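Local coordinates for lovastatin nonaketide synthase mokA (Monascus pilosus, PDB 6AD3), which builds dihydromonacolin L, the nonaketide precursor of lovastatin, from nine malonyl-CoA units, and is represented here by its C-terminal condensation domain, at residues Q295-K300 against L486-Y491; A91-T96 against G421-T426; S274-R279 against L432-F437. The protein carries 1 engineered substitution. All blocks are in the same frame, centred on the assembly; numbering follows the deposited sequence.

Interaction 1 (Q295-K300 against L486-Y491); sequences QPNSWK and LQSSVY
Gln295 and Lys300, at the two ends of a bend in the chain, are hydrogen-bonded to Ser488 and Ser489. At one end, the amide N of Gln295 gives a nearly straight bond (167°) to Ser489 O, 3.0 Å away, in the carbonyl plane and on a lone pair. At the other, Lys300 O accepts twice from one residue. Ser488 N lies 2.9 Å from Lys300 O. Ser488 OG, 3.0 Å from Lys300 O, sits well above the carbonyl plane, on the same face as the amide N. The serine torsion explains this double hold, since OG lies between the backbone N and the carbonyl carbon (chi1 67°). A water adds a third donor to Lys300 O, at 2.8 Å, and in turn accepts from Ser489 N, bridging the segments.

Van der Waals contacts fill in the rest. Lys300 CB lies 3.5 Å from Ser488 OG, and the bent lysine chain brings CE back to 3.6 Å from that oxygen. Trp299 and the side chain of Gln487 run side by side, ring and amide planes nearly perpendicular.

The type I' turn Asn297-Lys300 leads into strand 301-307, the edge of a mixed sheet. Its antiparallel neighbour, strand 481-487, ends at Gln487, so the Ser488-Lys300 bond continues that pairing just beyond both strands, with helix 495-512 packed against Leu486.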
loop_
_atom_site.group_PDB
_atom_site.type_symbol
_atom_site.label_atom_id
_atom_site.label_comp_id
_atom_site.label_asym_id
_atom_site.label_seq_id
_atom_site.Cartn_x
_atom_site.Cartn_y
_atom_site.Cartn_z
ATOM N N GLN A 295 21.032 -2.666 10.940
ATOM C CA GLN A 295 20.868 -2.121 12.287
ATOM C C GLN A 295 19.378 -2.060 12.676
ATOM O O GLN A 295 18.671 -1.223 12.148
ATOM C CB GLN A 295 21.460 -0.693 12.322
ATOM C CG GLN A 295 22.258 -0.363 13.560
ATOM C CD GLN A 295 23.422 -1.305 13.771
ATOM O OE1 GLN A 295 24.130 -1.665 12.826
ATOM N NE2 GLN A 295 23.584 -1.767 15.002
ATOM N N PRO A 296 18.945 -2.862 13.686
ATOM C CA PRO A 296 17.525 -2.932 14.057
ATOM C C PRO A 296 16.939 -1.555 14.319
ATOM O O PRO A 296 17.574 -0.713 14.948
ATOM C CB PRO A 296 17.532 -3.802 15.308
ATOM C CG PRO A 296 18.719 -4.694 15.114
ATOM C CD PRO A 296 19.750 -3.812 14.473
ATOM N N ASN A 297 15.862 -1.247 13.613
ATOM C CA ASN A 297 15.271 0.085 13.644
ATOM C C ASN A 297 13.730 0.061 13.566
ATOM O O ASN A 297 13.137 1.052 13.200
ATOM C CB ASN A 297 15.790 0.919 12.452
ATOM C CG ASN A 297 16.935 1.852 12.824
ATOM O OD1 ASN A 297 18.108 1.452 12.837
ATOM N ND2 ASN A 297 16.612 3.129 13.011
ATOM N N SER A 298 13.099 -1.049 13.949
ATOM C CA SER A 298 11.638 -1.162 13.890
ATOM C C SER A 298 11.113 -0.702 12.510
ATOM O O SER A 298 10.011 -0.180 12.412
ATOM C CB SER A 298 10.984 -0.390 15.031
ATOM O OG SER A 298 11.337 -1.007 16.263
ATOM N N TRP A 299 11.848 -1.093 11.466
ATOM C CA TRP A 299 11.442 -0.888 10.065
ATOM C C TRP A 299 11.240 0.587 9.764
ATOM O O TRP A 299 10.625 0.934 8.748
ATOM C CB TRP A 299 10.153 -1.639 9.760
ATOM C CG TRP A 299 10.238 -3.084 9.849
ATOM C CD1 TRP A 299 11.368 -3.851 9.946
ATOM C CD2 TRP A 299 9.144 -3.985 9.821
ATOM N NE1 TRP A 299 11.023 -5.168 10.119
ATOM C CE2 TRP A 299 9.649 -5.263 10.060
ATOM C CE3 TRP A 299 7.753 -3.818 9.661
ATOM C CZ2 TRP A 299 8.833 -6.382 10.092
ATOM C CZ3 TRP A 299 6.949 -4.913 9.711
ATOM C CH2 TRP A 299 7.485 -6.186 9.949
ATOM N N LYS A 300 11.975 1.450 10.460
ATOM C CA LYS A 300 11.969 2.850 10.106
ATOM C C LYS A 300 12.523 3.053 8.706
ATOM O O LYS A 300 13.491 2.383 8.322
ATOM C CB LYS A 300 12.802 3.676 11.108
ATOM C CG LYS A 300 12.823 5.153 10.754
ATOM C CD LYS A 300 13.486 5.977 11.832
ATOM C CE LYS A 300 15.000 5.874 11.758
ATOM N NZ LYS A 300 15.644 7.188 11.463
ATOM N N LEU A 486 13.447 3.617 1.705
ATOM C CA LEU A 486 14.537 2.671 1.997
ATOM C C LEU A 486 14.632 2.408 3.504
ATOM O O LEU A 486 14.360 3.301 4.329
ATOM C CB LEU A 486 15.862 3.221 1.483
ATOM C CG LEU A 486 15.915 3.624 0.024
ATOM C CD1 LEU A 486 17.287 4.228 -0.305
ATOM C CD2 LEU A 486 15.653 2.386 -0.858
ATOM N N GLN A 487 14.938 1.164 3.873
ATOM C CA GLN A 487 15.082 0.823 5.281
ATOM C C GLN A 487 16.288 1.582 5.868
ATOM O O GLN A 487 17.403 1.475 5.339
ATOM C CB GLN A 487 15.318 -0.683 5.452
ATOM C CG GLN A 487 14.130 -1.557 5.159
ATOM C CD GLN A 487 12.997 -1.411 6.175
ATOM O OE1 GLN A 487 11.802 -1.361 5.799
ATOM N NE2 GLN A 487 13.353 -1.357 7.452
ATOM N N SER A 488 16.073 2.276 6.982
ATOM C CA SER A 488 17.164 2.984 7.701
ATOM C C SER A 488 18.157 1.964 8.276
ATOM O O SER A 488 19.316 2.287 8.510
ATOM C CB SER A 488 16.570 3.862 8.815
ATOM O OG SER A 488 15.992 3.052 9.822
ATOM N N SER A 489 17.740 0.714 8.398
ATOM C CA SER A 489 18.623 -0.339 8.919
ATOM C C SER A 489 19.756 -0.645 7.971
ATOM O O SER A 489 20.771 -1.200 8.367
ATOM C CB SER A 489 17.812 -1.612 9.210
ATOM O OG SER A 489 17.225 -2.126 8.032
ATOM N N VAL A 490 19.586 -0.267 6.715
ATOM C CA VAL A 490 20.535 -0.601 5.665
ATOM C C VAL A 490 21.083 0.662 5.008
ATOM O O VAL A 490 22.191 0.635 4.474
ATOM C CB VAL A 490 19.853 -1.443 4.554
ATOM C CG1 VAL A 490 20.844 -1.778 3.451
ATOM C CG2 VAL A 490 19.280 -2.715 5.141
ATOM N N TYR A 491 20.211 1.676 4.856
ATOM C CA TYR A 491 20.481 2.828 3.986
ATOM C C TYR A 491 20.518 4.123 4.742
ATOM O O TYR A 491 19.989 4.231 5.865
ATOM C CB TYR A 491 19.437 2.924 2.839
ATOM C CG TYR A 491 19.506 1.751 1.889
ATOM C CD1 TYR A 491 20.568 1.622 1.024
ATOM C CD2 TYR A 491 18.624 0.696 1.988
ATOM C CE1 TYR A 491 20.667 0.566 0.166
ATOM C CE2 TYR A 491 18.713 -0.387 1.131
ATOM C CZ TYR A 491 19.776 -0.467 0.259
ATOM O OH TYR A 491 19.903 -1.535 -0.594
HETATM O O HOH W 1 14.898 0.065 9.119
#

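Interaction 2 (A91-T96 against G421-T426)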
loop_
_atom_site.group_PDB
_atom_site.type_symbol
_atom_site.label_atom_id
_atom_site.label_comp_id
_atom_site.label_asym_id
_atom_site.label_seq_id
_atom_site.Cartn_x
_atom_site.Cartn_y
_atom_site.Cartn_z
ATOM N N ALA A 91 4.128 -9.227 16.482
ATOM C CA ALA A 91 5.571 -9.393 16.506
ATOM C C ALA A 91 6.330 -8.070 16.714
ATOM O O ALA A 91 7.508 -8.082 17.063
ATOM C CB ALA A 91 6.021 -10.083 15.223
ATOM N N ALA A 92 5.673 -6.938 16.433
ATOM C CA ALA A 92 6.282 -5.633 16.569
ATOM C C ALA A 92 6.338 -5.216 18.023
ATOM O O ALA A 92 5.396 -5.489 18.793
ATOM C CB ALA A 92 5.484 -4.606 15.776
ATOM N N ASP A 93 7.384 -4.452 18.361
ATOM C CA ASP A 93 7.487 -3.790 19.684
ATOM C C ASP A 93 6.337 -2.827 19.929
ATOM O O ASP A 93 5.864 -2.690 21.058
ATOM C CB ASP A 93 8.854 -3.025 19.820
ATOM C CG ASP A 93 10.078 -3.987 19.984
ATOM O OD1 ASP A 93 9.870 -5.204 20.114
ATOM O OD2 ASP A 93 11.229 -3.506 19.926
ATOM N N ASP A 94 5.988 -2.052 18.908
ATOM C CA ASP A 94 5.015 -0.953 19.031
ATOM C C ASP A 94 4.195 -0.881 17.756
ATOM O O ASP A 94 4.653 -0.340 16.730
ATOM C CB ASP A 94 5.740 0.371 19.241
ATOM C CG ASP A 94 4.796 1.580 19.334
ATOM O OD1 ASP A 94 3.558 1.446 19.313
ATOM O OD2 ASP A 94 5.326 2.693 19.414
ATOM N N SER A 95 2.942 -1.279 17.841
ATOM C CA SER A 95 2.139 -1.374 16.628
ATOM C C SER A 95 1.618 -0.002 16.120
ATOM O O SER A 95 0.970 0.065 15.075
ATOM C CB SER A 95 1.011 -2.372 16.851
ATOM O OG SER A 95 0.074 -1.859 17.748
ATOM N N THR A 96 1.966 1.091 16.814
ATOM C CA THR A 96 1.715 2.430 16.329
ATOM C C THR A 96 2.358 2.652 14.949
ATOM O O THR A 96 1.840 3.424 14.130
ATOM C CB THR A 96 2.235 3.497 17.305
ATOM O OG1 THR A 96 1.723 3.231 18.633
ATOM C CG2 THR A 96 1.783 4.877 16.855
ATOM N N GLY A 421 9.675 -9.395 12.369
ATOM C CA GLY A 421 9.406 -8.569 13.550
ATOM C C GLY A 421 9.990 -7.199 13.436
ATOM O O GLY A 421 11.172 -7.044 13.052
ATOM N N ALA A 422 9.146 -6.181 13.650
ATOM C CA ALA A 422 9.617 -4.815 13.651
ATOM C C ALA A 422 10.045 -4.441 15.065
ATOM O O ALA A 422 9.222 -4.041 15.888
ATOM C CB ALA A 422 8.533 -3.874 13.155
ATOM N N THR A 423 11.314 -4.647 15.373
ATOM C CA THR A 423 11.789 -4.466 16.752
ATOM C C THR A 423 13.113 -3.659 16.806
ATOM O O THR A 423 13.714 -3.293 15.760
ATOM C CB THR A 423 12.023 -5.828 17.438
ATOM O OG1 THR A 423 13.130 -6.476 16.818
ATOM C CG2 THR A 423 10.801 -6.725 17.329
ATOM N N ALA A 424 13.608 -3.459 18.020
ATOM C CA ALA A 424 14.931 -2.882 18.214
ATOM C C ALA A 424 16.053 -3.940 18.334
ATOM O O ALA A 424 17.216 -3.569 18.540
ATOM C CB ALA A 424 14.927 -1.975 19.445
ATOM N N GLU A 425 15.715 -5.232 18.250
ATOM C CA GLU A 425 16.729 -6.306 18.385
ATOM C C GLU A 425 16.993 -7.145 17.118
ATOM O O GLU A 425 17.980 -7.869 17.051
ATOM C CB GLU A 425 16.391 -7.255 19.554
ATOM C CG GLU A 425 14.907 -7.425 19.844
ATOM C CD GLU A 425 14.399 -6.414 20.854
ATOM O OE1 GLU A 425 13.236 -5.970 20.720
ATOM O OE2 GLU A 425 15.186 -6.029 21.755
ATOM N N THR A 426 16.125 -7.054 16.117
ATOM C CA THR A 426 16.385 -7.714 14.826
ATOM C C THR A 426 16.143 -6.742 13.683
ATOM O O THR A 426 15.320 -5.849 13.802
ATOM C CB THR A 426 15.452 -8.911 14.626
ATOM O OG1 THR A 426 15.700 -9.498 13.340
ATOM C CG2 THR A 426 13.971 -8.472 14.702
HETATM O O HOH W 2 7.773 -1.676 16.530
#
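Asp93 reaches across to Ala422, Thr423 and Ala424 where two irregular loops of the condensation domain meet. The fold is that of the chloramphenicol acetyltransferase-like enzymes, a pair of related lobes; one loop leads from helix 80-91 to strand 100-107 in the five-stranded sheet, the other from helix 408-414 to strand 435-440 in the six-stranded sheet. The contact thus links parts serving different sheets. The backbone of Asp93 is anchored first, its N bonding to Ala422 O at 3.1 Å. A water donates to the same oxygen and accepts from Asp94 N, so that Ala422 O holds Asp93 directly and Asp94 through the water.

From there the side chain sets out with Asp93 CB 4.1 Å from Ala422 O. CG lies beside the backbone N, anti to the carbonyl carbon (chi1 -72°), and meets CA and CB of Thr423 as the two side chains cross at about a right angle. Asp93 OD1 rests on the methyl of that threonine, 3.3 Å from Thr423 CG2. The threonine hydroxyl is engaged within its own loop: OG1 accepts from Glu425 N and Thr426 N, in an ST turn and ST motif that curl the loop back at residues 423-426.

Glu425, its chain bent at chi2, brings a second acid close, which would probably raise the proton affinity of one or both groups, though both are exposed and any shift is probably modest. Glu425 OE1 stands 3.3 Å from Asp93 OD2, the carboxylate planes 60° apart. Ala424 N meets Asp93 OD2 at 3.0 Å, from 38° above the carboxylate plane.

Interaction 3 (S274-R279 against L432-F437)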
loop_
_atom_site.group_PDB
_atom_site.type_symbol
_atom_site.label_atom_id
_atom_site.label_comp_id
_atom_site.label_asym_id
_atom_site.label_seq_id
_atom_site.Cartn_x
_atom_site.Cartn_y
_atom_site.Cartn_z
ATOM N N SER A 274 16.321 -19.276 -0.273
ATOM C CA SER A 274 15.838 -18.187 -1.114
ATOM C C SER A 274 16.846 -17.019 -1.069
ATOM O O SER A 274 17.222 -16.566 0.019
ATOM C CB SER A 274 14.472 -17.735 -0.642
ATOM O OG SER A 274 13.525 -18.762 -0.799
ATOM N N PRO A 275 17.385 -16.628 -2.243
ATOM C CA PRO A 275 18.256 -15.460 -2.285
ATOM C C PRO A 275 17.524 -14.198 -1.825
ATOM O O PRO A 275 16.349 -14.032 -2.101
ATOM C CB PRO A 275 18.630 -15.334 -3.786
ATOM C CG PRO A 275 18.131 -16.599 -4.443
ATOM C CD PRO A 275 16.961 -17.025 -3.598
ATOM N N VAL A 276 18.258 -13.303 -1.192
ATOM C CA VAL A 276 17.701 -12.059 -0.753
ATOM C C VAL A 276 18.416 -10.945 -1.507
ATOM O O VAL A 276 19.533 -11.116 -1.981
ATOM C CB VAL A 276 17.871 -11.876 0.766
ATOM C CG1 VAL A 276 17.264 -13.056 1.503
ATOM C CG2 VAL A 276 19.339 -11.721 1.134
ATOM N N LEU A 277 17.696 -9.871 -1.757
ATOM C CA LEU A 277 18.226 -8.760 -2.473
ATOM C C LEU A 277 19.524 -8.254 -1.824
ATOM O O LEU A 277 19.554 -7.951 -0.614
ATOM C CB LEU A 277 17.181 -7.650 -2.477
ATOM C CG LEU A 277 17.420 -6.493 -3.444
ATOM C CD1 LEU A 277 17.191 -6.978 -4.876
ATOM C CD2 LEU A 277 16.472 -5.344 -3.081
ATOM N N PRO A 278 20.582 -8.073 -2.631
ATOM C CA PRO A 278 21.791 -7.445 -2.074
ATOM C C PRO A 278 21.597 -6.010 -1.669
ATOM O O PRO A 278 20.605 -5.360 -2.046
ATOM C CB PRO A 278 22.804 -7.554 -3.231
ATOM C CG PRO A 278 22.351 -8.773 -3.966
ATOM C CD PRO A 278 20.845 -8.646 -3.963
ATOM N N ARG A 279 22.546 -5.479 -0.906
ATOM C CA ARG A 279 22.593 -4.037 -0.699
ATOM C C ARG A 279 22.830 -3.336 -2.027
ATOM O O ARG A 279 23.609 -3.792 -2.852
ATOM C CB ARG A 279 23.702 -3.665 0.317
ATOM C CG ARG A 279 23.664 -2.193 0.722
ATOM C CD ARG A 279 24.606 -1.896 1.901
ATOM N NE ARG A 279 25.974 -2.301 1.614
ATOM C CZ ARG A 279 26.844 -1.590 0.884
ATOM N NH1 ARG A 279 26.471 -0.452 0.301
ATOM N NH2 ARG A 279 28.093 -2.030 0.713
ATOM N N LEU A 432 10.918 -13.707 1.468
ATOM C CA LEU A 432 10.596 -14.002 0.041
ATOM C C LEU A 432 10.944 -12.897 -0.940
ATOM O O LEU A 432 11.544 -13.141 -1.978
ATOM C CB LEU A 432 9.133 -14.406 -0.158
ATOM C CG LEU A 432 8.831 -15.073 -1.481
ATOM C CD1 LEU A 432 9.551 -16.417 -1.594
ATOM C CD2 LEU A 432 7.358 -15.217 -1.687
ATOM N N PHE A 433 10.528 -11.677 -0.646
ATOM C CA PHE A 433 10.920 -10.549 -1.483
ATOM C C PHE A 433 11.251 -9.357 -0.617
ATOM O O PHE A 433 10.643 -9.185 0.443
ATOM C CB PHE A 433 9.814 -10.182 -2.500
ATOM C CG PHE A 433 8.437 -10.003 -1.896
ATOM C CD1 PHE A 433 7.643 -11.109 -1.588
ATOM C CD2 PHE A 433 7.929 -8.727 -1.601
ATOM C CE1 PHE A 433 6.388 -10.952 -1.024
ATOM C CE2 PHE A 433 6.691 -8.584 -1.020
ATOM C CZ PHE A 433 5.912 -9.692 -0.728
ATOM N N GLN A 434 12.184 -8.516 -1.093
ATOM C CA GLN A 434 12.689 -7.398 -0.285
ATOM C C GLN A 434 12.482 -6.055 -0.990
ATOM O O GLN A 434 12.812 -5.018 -0.446
ATOM C CB GLN A 434 14.176 -7.576 0.036
ATOM C CG GLN A 434 14.452 -8.816 0.887
ATOM C CD GLN A 434 14.435 -10.126 0.114
ATOM O OE1 GLN A 434 15.032 -10.265 -0.968
ATOM N NE2 GLN A 434 13.749 -11.110 0.674
ATOM N N ALA A 435 11.886 -6.105 -2.163
ATOM C CA ALA A 435 11.502 -4.927 -2.918
ATOM C C ALA A 435 10.002 -4.976 -3.222
ATOM O O ALA A 435 9.459 -6.030 -3.587
ATOM C CB ALA A 435 12.262 -4.894 -4.236
ATOM N N VAL A 436 9.364 -3.807 -3.191
ATOM C CA VAL A 436 7.949 -3.681 -3.547
ATOM C C VAL A 436 7.777 -2.553 -4.557
ATOM O O VAL A 436 8.452 -1.524 -4.469
ATOM C CB VAL A 436 7.085 -3.412 -2.291
ATOM C CG1 VAL A 436 5.673 -2.925 -2.642
ATOM C CG2 VAL A 436 7.007 -4.657 -1.417
ATOM N N PHE A 437 6.779 -2.732 -5.429
ATOM C CA PHE A 437 6.346 -1.761 -6.399
ATOM C C PHE A 437 4.833 -1.585 -6.271
ATOM O O PHE A 437 4.059 -2.550 -6.390
ATOM C CB PHE A 437 6.685 -2.230 -7.818
ATOM C CG PHE A 437 6.245 -1.251 -8.911
ATOM C CD1 PHE A 437 6.875 -0.036 -9.049
ATOM C CD2 PHE A 437 5.183 -1.529 -9.752
ATOM C CE1 PHE A 437 6.485 0.875 -10.022
ATOM C CE2 PHE A 437 4.851 -0.658 -10.792
ATOM C CZ PHE A 437 5.482 0.546 -10.910
HETATM O O HOH W 3 14.523 -11.542 -3.574
HETATM O O HOH W 4 14.091 -13.879 -0.569
#
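Gln434 starts toward Leu277 with CG beside its own backbone N (chi1 -63°), then bends at chi2 (78°), and this kink carries its amide round to the backbone of the facing loop. Leu277 answers with CG anti to its N, beside the carbonyl carbon (chi1 -167°), which sends its isobutyl group along toward Ala435, CD2 coming within 4.4 Å of Ala435 CB. The contact has one direct hydrogen bond: Leu277 N donates to Gln434 OE1 at 2.8 Å, from above the carbonyl plane rather than along a lone pair. Gln434 OE1 also lies 3.2 Å from Val276 CA, and Val276 CB packs over the amide carbon, 3.9 Å from Gln434 CD.

In the fold, Gln434 stands just ahead of strand 435-440, an inner strand of the six-stranded sheet flanked by strands 348-354 and 468-473. Residues 274-279, in the long connection from helix 256-266 to strand 301-307, are thus pinned to the start of that strand by a side chain bonding to main chain, with no strand pairing between them. Leu277 also touches Val468 and Phe348 on the two flanking strands.

The nitrogen of the buried amide is satisfied as well. Gln434 NE2 donates to Ala430 O and to a water 3.1 Å away, which in turn donates to Pro275 O at 2.7 Å and, weakly, to Leu432 O.

How the interactions relate
Followed from the N terminus, the chain supplies the first halves of all three contacts before any is closed: residues 91-96, then 274-279, then 295-300. The partners come back in the same order, 421-426 closing interaction 2, 432-437 closing interaction 3 and 486-491 closing interaction 1, so every pair of loops crosses and none nests. Interaction 1 touches both others. Ser298 N probably bonds to Thr423 O, and the Trp299 ring packs on Ala422; toward interaction 3, Tyr491 OH abuts Arg279 CA. Interactions 2 and 3 stay about 12 Å apart at their nearest atoms. Interactions 1 and 3 both reach the six-stranded sheet, and interaction 1 joins loops 421-426 and 274-279 to the turn before strand 301-307.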